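Local coordinates for uncharacterized protein (Magnetospirillum magneticum AMB-1, PDB 5MU5) that probably transfers a sugar, as a Maf glycosyltransferase, onto flagellin and so takes part in building the bacterial flagellum, at residues Q559-H564 with N569-V574; M599-C604 with D627-M632. One frame throughout, in Å; residues are numbered along the deposited sequence.

Contact 1: Q559-H564 with N569-V574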
# COMPACT_ATOMS: atom_id res chain seq x y z
N GLN A 559 -20.20 -15.37 -10.36
CA GLN A 559 -21.26 -14.97 -11.29
C GLN A 559 -20.78 -13.90 -12.28
O GLN A 559 -21.14 -13.94 -13.47
CB GLN A 559 -22.45 -14.45 -10.48
CG GLN A 559 -23.68 -14.11 -11.32
CD GLN A 559 -24.21 -15.31 -12.07
OE1 GLN A 559 -24.24 -16.42 -11.53
NE2 GLN A 559 -24.62 -15.12 -13.31
N ALA A 560 -19.97 -12.96 -11.79
CA ALA A 560 -19.38 -11.92 -12.63
C ALA A 560 -18.54 -12.52 -13.73
O ALA A 560 -18.64 -12.11 -14.88
CB ALA A 560 -18.53 -10.98 -11.78
N MET A 561 -17.71 -13.50 -13.39
CA MET A 561 -16.91 -14.22 -14.39
C MET A 561 -17.82 -14.89 -15.44
O MET A 561 -17.55 -14.80 -16.63
CB MET A 561 -15.98 -15.24 -13.68
CG MET A 561 -15.28 -16.23 -14.59
SD MET A 561 -14.21 -15.43 -15.79
CE MET A 561 -12.83 -15.01 -14.71
N ASP A 562 -18.90 -15.54 -15.01
CA ASP A 562 -19.85 -16.16 -15.97
C ASP A 562 -20.52 -15.12 -16.86
O ASP A 562 -20.71 -15.36 -18.03
CB ASP A 562 -20.96 -16.97 -15.28
CG ASP A 562 -20.49 -18.33 -14.79
OD1 ASP A 562 -19.38 -18.76 -15.17
OD2 ASP A 562 -21.22 -18.96 -13.99
N ASP A 563 -20.88 -13.98 -16.30
CA ASP A 563 -21.57 -12.96 -17.09
C ASP A 563 -20.62 -12.22 -18.02
O ASP A 563 -21.06 -11.73 -19.04
CB ASP A 563 -22.26 -11.94 -16.17
CG ASP A 563 -23.35 -12.55 -15.31
OD1 ASP A 563 -23.94 -13.58 -15.71
OD2 ASP A 563 -23.64 -11.99 -14.23
N HIS A 564 -19.33 -12.14 -17.70
CA HIS A 564 -18.45 -11.28 -18.49
C HIS A 564 -17.21 -11.94 -19.09
O HIS A 564 -16.36 -11.24 -19.66
CB HIS A 564 -18.09 -10.05 -17.69
CG HIS A 564 -19.30 -9.28 -17.26
ND1 HIS A 564 -20.08 -8.60 -18.16
CD2 HIS A 564 -19.89 -9.13 -16.06
CE1 HIS A 564 -21.10 -8.03 -17.53
NE2 HIS A 564 -21.01 -8.35 -16.25
N ASN A 569 -12.12 -5.92 -19.94
CA ASN A 569 -12.27 -4.68 -19.23
C ASN A 569 -13.55 -4.62 -18.40
O ASN A 569 -13.52 -4.21 -17.24
CB ASN A 569 -12.16 -3.53 -20.20
CG ASN A 569 -10.75 -3.39 -20.79
OD1 ASN A 569 -9.81 -4.08 -20.38
ND2 ASN A 569 -10.61 -2.48 -21.75
N ARG A 570 -14.67 -5.06 -18.98
CA ARG A 570 -15.94 -5.06 -18.26
C ARG A 570 -15.86 -6.00 -17.05
O ARG A 570 -16.28 -5.63 -15.96
CB ARG A 570 -17.09 -5.42 -19.20
CG ARG A 570 -18.48 -5.38 -18.55
CD ARG A 570 -18.82 -4.03 -17.90
NE ARG A 570 -18.62 -2.87 -18.79
CZ ARG A 570 -18.78 -1.59 -18.43
NH1 ARG A 570 -19.16 -1.27 -17.18
NH2 ARG A 570 -18.57 -0.61 -19.31
N LEU A 571 -15.30 -7.18 -17.24
CA LEU A 571 -15.11 -8.14 -16.17
C LEU A 571 -14.30 -7.57 -15.05
O LEU A 571 -14.65 -7.76 -13.88
CB LEU A 571 -14.40 -9.40 -16.69
CG LEU A 571 -14.06 -10.44 -15.64
CD1 LEU A 571 -15.30 -10.81 -14.84
CD2 LEU A 571 -13.48 -11.66 -16.34
N MET A 572 -13.20 -6.88 -15.38
CA MET A 572 -12.35 -6.23 -14.35
C MET A 572 -13.05 -5.12 -13.64
O MET A 572 -12.91 -4.98 -12.43
CB MET A 572 -11.06 -5.65 -14.93
CG MET A 572 -9.89 -6.60 -15.02
SD MET A 572 -9.44 -7.48 -13.51
CE MET A 572 -9.67 -6.28 -12.19
N LEU A 573 -13.80 -4.30 -14.38
CA LEU A 573 -14.59 -3.23 -13.76
C LEU A 573 -15.57 -3.80 -12.77
O LEU A 573 -15.74 -3.28 -11.69
CB LEU A 573 -15.35 -2.39 -14.80
CG LEU A 573 -14.48 -1.44 -15.62
CD1 LEU A 573 -15.20 -0.95 -16.87
CD2 LEU A 573 -14.04 -0.26 -14.76
N VAL A 574 -16.22 -4.90 -13.14
CA VAL A 574 -17.21 -5.51 -12.25
C VAL A 574 -16.56 -6.09 -11.00
O VAL A 574 -17.07 -5.90 -9.90
CB VAL A 574 -18.05 -6.56 -12.98
CG1 VAL A 574 -18.97 -7.29 -12.01
CG2 VAL A 574 -18.88 -5.90 -14.06

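Contact 2: M599-C604 with D627-M632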
# COMPACT_ATOMS: atom_id res chain seq x y z
N MET A 599 -7.90 -10.83 -6.97
CA MET A 599 -7.26 -9.84 -7.83
C MET A 599 -5.95 -10.34 -8.41
O MET A 599 -5.59 -9.99 -9.53
CB MET A 599 -7.04 -8.50 -7.12
CG MET A 599 -8.29 -7.64 -6.94
SD MET A 599 -9.07 -7.09 -8.48
CE MET A 599 -10.22 -8.42 -8.80
N MET A 600 -5.23 -11.15 -7.66
CA MET A 600 -4.03 -11.73 -8.18
C MET A 600 -4.34 -12.77 -9.23
O MET A 600 -3.60 -12.88 -10.22
CB MET A 600 -3.22 -12.34 -7.06
CG MET A 600 -2.67 -11.24 -6.19
SD MET A 600 -1.71 -10.08 -7.17
CE MET A 600 -0.26 -11.12 -7.43
N ALA A 601 -5.42 -13.54 -9.02
CA ALA A 601 -5.85 -14.48 -10.03
C ALA A 601 -6.20 -13.73 -11.31
O ALA A 601 -5.80 -14.12 -12.39
CB ALA A 601 -7.02 -15.30 -9.54
N ALA A 602 -6.89 -12.60 -11.19
CA ALA A 602 -7.27 -11.78 -12.35
C ALA A 602 -6.07 -11.23 -13.07
O ALA A 602 -6.07 -11.16 -14.29
CB ALA A 602 -8.19 -10.65 -11.96
N MET A 603 -5.06 -10.85 -12.32
CA MET A 603 -3.85 -10.34 -12.90
C MET A 603 -3.17 -11.41 -13.75
O MET A 603 -2.67 -11.11 -14.86
CB MET A 603 -2.89 -9.93 -11.80
CG MET A 603 -1.68 -9.21 -12.34
SD MET A 603 -0.32 -9.38 -11.20
CE MET A 603 0.14 -11.05 -11.65
N CYS A 604 -3.14 -12.63 -13.21
CA CYS A 604 -2.56 -13.80 -13.89
C CYS A 604 -3.29 -14.13 -15.18
O CYS A 604 -2.68 -14.17 -16.24
CB CYS A 604 -2.55 -15.04 -12.97
SG CYS A 604 -1.39 -14.85 -11.57
N ASP A 627 -13.68 -21.69 -16.05
CA ASP A 627 -13.87 -22.93 -15.31
C ASP A 627 -12.93 -23.03 -14.10
O ASP A 627 -13.36 -23.39 -13.01
CB ASP A 627 -13.65 -24.11 -16.25
CG ASP A 627 -14.01 -25.41 -15.61
OD1 ASP A 627 -15.05 -25.47 -14.93
OD2 ASP A 627 -13.25 -26.38 -15.79
N GLU A 628 -11.65 -22.71 -14.30
CA GLU A 628 -10.69 -22.73 -13.21
C GLU A 628 -10.96 -21.63 -12.20
O GLU A 628 -10.73 -21.82 -11.01
CB GLU A 628 -9.26 -22.63 -13.73
CG GLU A 628 -8.84 -23.87 -14.51
CD GLU A 628 -8.76 -25.14 -13.67
OE1 GLU A 628 -8.68 -25.06 -12.41
OE2 GLU A 628 -8.78 -26.25 -14.27
N PHE A 629 -11.46 -20.49 -12.65
CA PHE A 629 -11.80 -19.43 -11.72
C PHE A 629 -12.88 -19.94 -10.76
O PHE A 629 -12.81 -19.68 -9.56
CB PHE A 629 -12.25 -18.18 -12.48
CG PHE A 629 -12.38 -16.95 -11.63
CD1 PHE A 629 -11.25 -16.21 -11.28
CD2 PHE A 629 -13.64 -16.50 -11.22
CE1 PHE A 629 -11.37 -15.06 -10.50
CE2 PHE A 629 -13.75 -15.35 -10.45
CZ PHE A 629 -12.62 -14.63 -10.09
N HIS A 630 -13.87 -20.67 -11.29
CA HIS A 630 -14.91 -21.33 -10.48
C HIS A 630 -14.36 -22.37 -9.52
O HIS A 630 -14.78 -22.41 -8.35
CB HIS A 630 -15.96 -22.00 -11.37
CG HIS A 630 -17.16 -21.15 -11.62
ND1 HIS A 630 -18.35 -21.32 -10.95
CD2 HIS A 630 -17.35 -20.10 -12.47
CE1 HIS A 630 -19.22 -20.42 -11.37
NE2 HIS A 630 -18.64 -19.68 -12.30
N GLN A 631 -13.48 -23.24 -9.99
CA GLN A 631 -12.86 -24.21 -9.09
C GLN A 631 -12.12 -23.49 -7.97
O GLN A 631 -12.21 -23.89 -6.82
CB GLN A 631 -11.94 -25.18 -9.82
CG GLN A 631 -12.69 -26.33 -10.49
CD GLN A 631 -11.77 -27.29 -11.25
OE1 GLN A 631 -10.63 -27.55 -10.85
NE2 GLN A 631 -12.27 -27.82 -12.37
N MET A 632 -11.42 -22.40 -8.29
CA MET A 632 -10.72 -21.63 -7.27
C MET A 632 -11.71 -21.08 -6.24
O MET A 632 -11.49 -21.20 -5.03
CB MET A 632 -9.96 -20.47 -7.90
CG MET A 632 -9.04 -19.76 -6.93
SD MET A 632 -8.20 -18.36 -7.67
CE MET A 632 -9.55 -17.21 -7.77

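Contact 1: Q559-H564 with N569-V574
Leu571 and Val574 pack against Ala560, Met561 and His564 where two consecutive helices of the Maf helical bundle domain turn back on each other as a helical hairpin. The axes of the two segments run nearly antiparallel, 159° between their directions and 9.3 Å apart at closest approach, with only four residues joining 559-564 to 569-574.

Aliphatic packing fills the inner side. The CB of Ala560 sits 3.7 Å from Val574 CG1. Leu571, its CG anti to the backbone N (chi1 176°), forks between two neighbours: CD1 drops onto the backbone, 3.6 Å from Ala560 O, while CD2 meets the methyl end of Met561, with CE 3.8 Å away. Met561 leaves its helix pointing away from the partner, and bends at chi2 and chi3 bring that methyl back. Tyr605 and Trp622 of the following helices close over Leu571.

His564 makes the outer part of the contact, entirely through van der Waals touches. Its CB lies against the backbone of Leu571, CB to CA 3.9 Å. The histidine and Val574 side chains cross at about a right angle, with NE2 and CD2 of the ring against Val574 CG2. Alongside runs Arg570, whose guanidinium plane is turned 53° from the ring. An alanine in place of His564 would probably open a gap beside Arg570 CG and Val574 CG2 and set the arginine's aliphatic stem freer to turn. Asp563 CB, from the same helix, lies over one ring face, offset toward the rim, and ND1 of His564 stands 3.6 Å from Arg570 CG.

Contact 2: M599-C604 with D627-M632
Phe629 and Met632 both reach one small methyl, the CB of Ala601, where helix 589-609 faces helix 618-646 inside the Maf helical bundle domain. The backbones keep their distance: the nearest pair of CA atoms, Ala601 and Phe629, is 7.9 Å apart, and the long side chains from 627-632 bridge the space to the alanine.

Taken in order, 627-632 begins with two acids that serve a different neighbour. Asp627 and Glu628 each form a salt bridge to Arg104, and Glu628 also hydrogen-bonds Asn100, which ties this helix to helix 92-107 of the N-terminal part of the chain. One residue on, Phe629 turns to the bundle interior. With chi1 at -169° CG swings opposite the backbone N, and the ring is carried toward the alanine until CE1 is 4.5 Å from Ala601 CB. The methyl stands at the ring's edge, near its plane, so this is a loose edge contact; Tyr605 also packs on the phenylalanine.

Three residues later, about one helical turn, Met632 comes closer. Here the CB already points at the other helix, and the chain runs extended through chi1 and chi2 (-171° and -178°) before bending at chi3. The extended part spans the gap between the helices, and the final bend lays the thioether against the alanine, with SD 3.8 Å from Ala601 CB. Leu598 and Ile93 pack on the same methionine, so its reach ends among apolar neighbours from two helices. The three touching residues are all buried, and the closest approach is methyl to methyl, Met632 CE to Ala601 CB at 3.6 Å.

Contacts 1 and 2 lie in one helical bundle, their centres about 12 Å apart, and between them involve four different helices. Contact 1 joins sequence neighbours around a short turn and is only partly buried: aliphatic inside, with a histidine and an arginine at its outer side. Contact 2 is wholly buried and apolar, smaller in area, and joins segments 23 residues apart, on helices that also follow each other in the chain. The two meet directly: Met561 CB packs 3.6 Å from Phe629 CD2, and Met572 SD lies 3.7 Å from Ala602 CB. Asp562 adds a polar link, a weak hydrogen bond to His630 beside its salt bridge to Arg626.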